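PDB 7CBD: exoglucanase A from Cellulomonas fimi, which hydrolyses beta-1,4-glucosidic linkages in cellulose with inversion of anomeric configuration, releasing cellobiose from the non-reducing chain ends. Local coordinates for residues G300-A312 / Y319-R331. Numbering follows the deposited sequence.
Sequences GWGGPNRPTSITA and YVDANRVDRRVHR
The nearest pair of CA atoms across the contact belongs to R306 and V325, 5.5 Å apart, where the irregular segment 300-312, with its type I beta turn G303-R306, runs beside the end of helix 316-323 and the loop that follows. A water donates to both W301 O and V325 O, tying the backbones together near this point. One face of the W301 indole is covered by the D326-R327 backbone: D326 CA stands 3.7 Å from the centroid of its five-membered ring, almost on the normal, a CH-pi contact, and R327 N sits over the same face. At the benzo end, W301 CZ2 meets R328 CG at 3.6 Å, while NE1 donates to T236 O. Replacing W301 by an alanine would probably uncover D326 CA and R327 N on the ring's side, leave R328 CG without its aromatic neighbour and deprive T236 O of this donor. V325 CG1 rests over the centre of the R306 guanidinium, 3.7 Å above its plane; the side chain of R306, extended from CG to NE, runs alongside the valine, and its NH1 donates to W301 O from above the carbonyl plane. P307 sets its ring against the carbonyls of A322 and N323 at the end of the helix and of R324 just beyond it, CG 3.5 Å from R324 O. Farther along, the N323 carboxamide pairs with the T311 backbone: T311 N donates to OD1 on a lone pair (2.8 Å, 168°), and ND2 returns a bond to T311 O. With CG anti to the carbonyl carbon (chi1 -68°), this amide also carries ND2 over the centre of the Y319 ring. R328 grips D326 side-on, D326 OD1 also accepts from R328 N in an Asx turn, and the R328 side chain lies about 9 Å from that of D371, the predicted nucleophile. The contact thus packs the loop after strand 291-295 on helix 316-323 and the loop beyond in the family 6 catalytic domain.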
loop_
_atom_site.group_PDB
_atom_site.type_symbol
_atom_site.label_atom_id
_atom_site.label_comp_id
_atom_site.label_asym_id
_atom_site.label_seq_id
_atom_site.Cartn_x
_atom_site.Cartn_y
_atom_site.Cartn_z
ATOM N N GLY A 300 0.251 -8.738 -8.139
ATOM C CA GLY A 300 0.816 -9.866 -8.870
ATOM C C GLY A 300 0.313 -10.007 -10.298
ATOM O O GLY A 300 1.070 -10.409 -11.188
ATOM N N TRP A 301 -0.968 -9.720 -10.536
ATOM C CA TRP A 301 -1.563 -9.852 -11.874
ATOM C C TRP A 301 -1.267 -11.215 -12.510
ATOM O O TRP A 301 -0.765 -11.314 -13.633
ATOM C CB TRP A 301 -1.153 -8.688 -12.783
ATOM C CG TRP A 301 -1.768 -7.412 -12.336
ATOM C CD1 TRP A 301 -1.142 -6.362 -11.722
ATOM C CD2 TRP A 301 -3.153 -7.059 -12.424
ATOM N NE1 TRP A 301 -2.053 -5.367 -11.438
ATOM C CE2 TRP A 301 -3.295 -5.774 -11.852
ATOM C CE3 TRP A 301 -4.293 -7.704 -12.929
ATOM C CZ2 TRP A 301 -4.528 -5.122 -11.776
ATOM C CZ3 TRP A 301 -5.515 -7.053 -12.856
ATOM C CH2 TRP A 301 -5.624 -5.778 -12.281
ATOM N N GLY A 302 -1.590 -12.274 -11.776
ATOM C CA GLY A 302 -1.422 -13.631 -12.243
ATOM C C GLY A 302 -2.725 -14.255 -12.706
ATOM O O GLY A 302 -3.681 -13.573 -13.091
ATOM N N GLY A 303 -2.759 -15.581 -12.676
ATOM C CA GLY A 303 -3.904 -16.308 -13.159
ATOM C C GLY A 303 -3.887 -16.462 -14.664
ATOM O O GLY A 303 -2.931 -16.077 -15.345
ATOM N N PRO A 304 -4.961 -17.033 -15.216
ATOM C CA PRO A 304 -4.968 -17.370 -16.650
ATOM C C PRO A 304 -4.929 -16.168 -17.577
ATOM O O PRO A 304 -4.559 -16.327 -18.749
ATOM C CB PRO A 304 -6.265 -18.176 -16.824
ATOM C CG PRO A 304 -7.123 -17.779 -15.663
ATOM C CD PRO A 304 -6.176 -17.496 -14.526
ATOM N N ASN A 305 -5.287 -14.973 -17.106
ATOM C CA ASN A 305 -5.263 -13.806 -17.981
ATOM C C ASN A 305 -3.883 -13.171 -18.103
ATOM O O ASN A 305 -3.721 -12.231 -18.889
ATOM C CB ASN A 305 -6.285 -12.754 -17.530
ATOM C CG ASN A 305 -7.719 -13.221 -17.712
ATOM O OD1 ASN A 305 -7.965 -14.349 -18.124
ATOM N ND2 ASN A 305 -8.671 -12.352 -17.400
ATOM N N ARG A 306 -2.896 -13.646 -17.366
ATOM C CA ARG A 306 -1.564 -13.053 -17.444
ATOM C C ARG A 306 -0.894 -13.474 -18.744
ATOM O O ARG A 306 -0.767 -14.680 -19.004
ATOM C CB ARG A 306 -0.709 -13.490 -16.258
ATOM C CG ARG A 306 0.692 -12.886 -16.255
ATOM C CD ARG A 306 1.553 -13.486 -15.162
ATOM N NE ARG A 306 2.872 -12.863 -15.063
ATOM C CZ ARG A 306 3.152 -11.804 -14.308
ATOM N NH1 ARG A 306 2.192 -11.209 -13.604
ATOM N NH2 ARG A 306 4.392 -11.327 -14.272
ATOM N N PRO A 307 -0.464 -12.540 -19.587
ATOM C CA PRO A 307 0.243 -12.943 -20.805
ATOM C C PRO A 307 1.570 -13.583 -20.442
ATOM O O PRO A 307 2.229 -13.183 -19.481
ATOM C CB PRO A 307 0.434 -11.624 -21.563
ATOM C CG PRO A 307 0.364 -10.569 -20.526
ATOM C CD PRO A 307 -0.566 -11.075 -19.457
ATOM N N THR A 308 1.935 -14.619 -21.197
ATOM C CA THR A 308 3.127 -15.404 -20.912
ATOM C C THR A 308 4.230 -15.231 -21.943
ATOM O O THR A 308 5.362 -15.657 -21.690
ATOM C CB THR A 308 2.768 -16.893 -20.791
ATOM O OG1 THR A 308 1.914 -17.267 -21.878
ATOM C CG2 THR A 308 2.053 -17.162 -19.470
ATOM N N SER A 309 3.933 -14.634 -23.093
ATOM C CA SER A 309 4.945 -14.358 -24.099
ATOM C C SER A 309 4.485 -13.162 -24.914
ATOM O O SER A 309 3.311 -12.784 -24.884
ATOM C CB SER A 309 5.196 -15.571 -25.000
ATOM O OG SER A 309 4.024 -15.915 -25.713
ATOM N N ILE A 310 5.429 -12.554 -25.630
ATOM C CA ILE A 310 5.123 -11.340 -26.377
ATOM C C ILE A 310 4.217 -11.678 -27.553
ATOM O O ILE A 310 4.526 -12.555 -28.373
ATOM C CB ILE A 310 6.413 -10.640 -26.833
ATOM C CG1 ILE A 310 7.099 -9.956 -25.649
ATOM C CG2 ILE A 310 6.112 -9.615 -27.920
ATOM C CD1 ILE A 310 8.438 -9.333 -25.997
ATOM N N THR A 311 3.078 -10.998 -27.623
ATOM C CA THR A 311 2.205 -11.052 -28.786
ATOM C C THR A 311 2.643 -9.946 -29.735
ATOM O O THR A 311 2.681 -8.773 -29.350
ATOM C CB THR A 311 0.752 -10.842 -28.365
ATOM O OG1 THR A 311 0.319 -11.948 -27.560
ATOM C CG2 THR A 311 -0.147 -10.725 -29.584
ATOM N N ALA A 312 2.992 -10.320 -30.960
ATOM C CA ALA A 312 3.498 -9.349 -31.917
ATOM C C ALA A 312 2.373 -8.453 -32.411
ATOM O O ALA A 312 1.243 -8.906 -32.620
ATOM C CB ALA A 312 4.137 -10.071 -33.104
ATOM N N TYR A 319 -0.256 -3.744 -29.001
ATOM C CA TYR A 319 0.948 -4.322 -28.415
ATOM C C TYR A 319 0.926 -4.192 -26.902
ATOM O O TYR A 319 1.169 -5.165 -26.179
ATOM C CB TYR A 319 2.179 -3.623 -28.987
ATOM C CG TYR A 319 3.496 -4.213 -28.544
ATOM C CD1 TYR A 319 4.057 -5.289 -29.220
ATOM C CD2 TYR A 319 4.191 -3.686 -27.460
ATOM C CE1 TYR A 319 5.267 -5.830 -28.824
ATOM C CE2 TYR A 319 5.404 -4.220 -27.057
ATOM C CZ TYR A 319 5.942 -5.293 -27.748
ATOM O OH TYR A 319 7.146 -5.844 -27.365
ATOM N N VAL A 320 0.652 -2.985 -26.403
ATOM C CA VAL A 320 0.635 -2.778 -24.960
ATOM C C VAL A 320 -0.495 -3.571 -24.320
ATOM O O VAL A 320 -0.301 -4.229 -23.294
ATOM C CB VAL A 320 0.570 -1.276 -24.630
ATOM C CG1 VAL A 320 0.152 -1.057 -23.179
ATOM C CG2 VAL A 320 1.916 -0.627 -24.920
ATOM N N ASP A 321 -1.684 -3.549 -24.931
ATOM C CA ASP A 321 -2.837 -4.187 -24.305
ATOM C C ASP A 321 -2.714 -5.707 -24.287
ATOM O O ASP A 321 -3.245 -6.359 -23.379
ATOM C CB ASP A 321 -4.127 -3.729 -24.986
ATOM C CG ASP A 321 -4.455 -2.269 -24.694
ATOM O OD1 ASP A 321 -3.839 -1.684 -23.768
ATOM O OD2 ASP A 321 -5.327 -1.706 -25.395
ATOM N N ALA A 322 -2.019 -6.291 -25.264
ATOM C CA ALA A 322 -1.830 -7.737 -25.257
ATOM C C ALA A 322 -0.712 -8.168 -24.319
ATOM O O ALA A 322 -0.717 -9.307 -23.839
ATOM C CB ALA A 322 -1.530 -8.240 -26.670
ATOM N N ASN A 323 0.246 -7.284 -24.038
ATOM C CA ASN A 323 1.472 -7.675 -23.362
ATOM C C ASN A 323 1.602 -7.167 -21.932
ATOM O O ASN A 323 2.493 -7.640 -21.215
ATOM C CB ASN A 323 2.694 -7.258 -24.190
ATOM C CG ASN A 323 2.804 -8.044 -25.478
ATOM O OD1 ASN A 323 2.695 -9.269 -25.472
ATOM N ND2 ASN A 323 3.009 -7.348 -26.589
ATOM N N ARG A 324 0.754 -6.239 -21.493
ATOM C CA ARG A 324 0.813 -5.766 -20.119
ATOM C C ARG A 324 0.191 -6.783 -19.172
ATOM O O ARG A 324 -0.834 -7.395 -19.484
ATOM C CB ARG A 324 0.090 -4.424 -19.984
ATOM C CG ARG A 324 -1.401 -4.391 -20.355
ATOM C CD ARG A 324 -1.872 -2.956 -20.236
ATOM N NE ARG A 324 -3.098 -2.579 -20.938
ATOM C CZ ARG A 324 -4.305 -2.525 -20.383
ATOM N NH1 ARG A 324 -4.492 -2.923 -19.132
ATOM N NH2 ARG A 324 -5.335 -2.094 -21.094
ATOM N N VAL A 325 0.823 -6.963 -18.009
ATOM C CA VAL A 325 0.224 -7.822 -16.997
ATOM C C VAL A 325 -0.822 -7.065 -16.192
ATOM O O VAL A 325 -1.798 -7.666 -15.732
ATOM C CB VAL A 325 1.259 -8.543 -16.108
ATOM C CG1 VAL A 325 2.245 -9.331 -16.968
ATOM C CG2 VAL A 325 1.987 -7.564 -15.199
ATOM N N ASP A 326 -0.648 -5.756 -15.996
ATOM C CA ASP A 326 -1.684 -4.955 -15.352
ATOM C C ASP A 326 -2.894 -4.943 -16.274
ATOM O O ASP A 326 -2.830 -4.380 -17.372
ATOM C CB ASP A 326 -1.157 -3.540 -15.136
ATOM C CG ASP A 326 -2.078 -2.688 -14.275
ATOM O OD1 ASP A 326 -3.305 -2.927 -14.251
ATOM O OD2 ASP A 326 -1.564 -1.755 -13.629
ATOM N N ARG A 327 -3.989 -5.574 -15.845
ATOM C CA ARG A 327 -5.176 -5.721 -16.682
ATOM C C ARG A 327 -6.241 -4.667 -16.396
ATOM O O ARG A 327 -7.367 -4.797 -16.876
ATOM C CB ARG A 327 -5.773 -7.132 -16.548
ATOM C CG ARG A 327 -4.805 -8.288 -16.806
ATOM C CD ARG A 327 -4.048 -8.153 -18.119
ATOM N NE ARG A 327 -4.945 -8.013 -19.261
ATOM C CZ ARG A 327 -4.555 -7.689 -20.490
ATOM N NH1 ARG A 327 -5.454 -7.563 -21.453
ATOM N NH2 ARG A 327 -3.270 -7.477 -20.761
ATOM N N ARG A 328 -5.919 -3.631 -15.630
ATOM C CA ARG A 328 -6.906 -2.608 -15.328
ATOM C C ARG A 328 -7.328 -1.853 -16.585
ATOM O O ARG A 328 -6.638 -1.835 -17.608
ATOM C CB ARG A 328 -6.334 -1.609 -14.330
ATOM C CG ARG A 328 -6.272 -2.137 -12.917
ATOM C CD ARG A 328 -5.764 -1.078 -11.977
ATOM N NE ARG A 328 -4.336 -0.877 -12.148
ATOM C CZ ARG A 328 -3.595 -0.104 -11.362
ATOM N NH1 ARG A 328 -4.159 0.594 -10.384
ATOM N NH2 ARG A 328 -2.288 -0.013 -11.569
ATOM N N VAL A 329 -8.496 -1.217 -16.489
ATOM C CA VAL A 329 -8.951 -0.324 -17.550
ATOM C C VAL A 329 -7.985 0.848 -17.710
ATOM O O VAL A 329 -7.732 1.322 -18.824
ATOM C CB VAL A 329 -10.391 0.147 -17.260
ATOM C CG1 VAL A 329 -10.924 0.998 -18.401
ATOM C CG2 VAL A 329 -11.320 -1.046 -17.015
ATOM N N HIS A 330 -7.414 1.321 -16.603
ATOM C CA HIS A 330 -6.610 2.536 -16.565
ATOM C C HIS A 330 -5.839 2.498 -15.259
ATOM O O HIS A 330 -6.329 1.963 -14.264
ATOM C CB HIS A 330 -7.532 3.760 -16.619
ATOM C CG HIS A 330 -6.821 5.076 -16.709
ATOM N ND1 HIS A 330 -6.242 5.693 -15.618
ATOM C CD2 HIS A 330 -6.639 5.916 -17.757
ATOM C CE1 HIS A 330 -5.711 6.842 -15.997
ATOM N NE2 HIS A 330 -5.936 7.000 -17.290
ATOM N N ARG A 331 -4.623 3.052 -15.274
ATOM C CA ARG A 331 -3.738 2.944 -14.123
ATOM C C ARG A 331 -4.187 3.784 -12.934
ATOM O O ARG A 331 -3.605 3.650 -11.851
ATOM C CB ARG A 331 -2.317 3.332 -14.526
ATOM C CG ARG A 331 -1.773 2.538 -15.699
ATOM C CD ARG A 331 -0.360 2.936 -16.042
ATOM N NE ARG A 331 0.593 2.246 -15.179
ATOM C CZ ARG A 331 1.826 2.664 -14.901
ATOM N NH1 ARG A 331 2.620 1.903 -14.160
ATOM N NH2 ARG A 331 2.272 3.826 -15.364
HETATM O O HOH W 1 -1.980 -10.342 -15.928
HETATM O O HOH W 2 0.863 -11.657 -24.979
#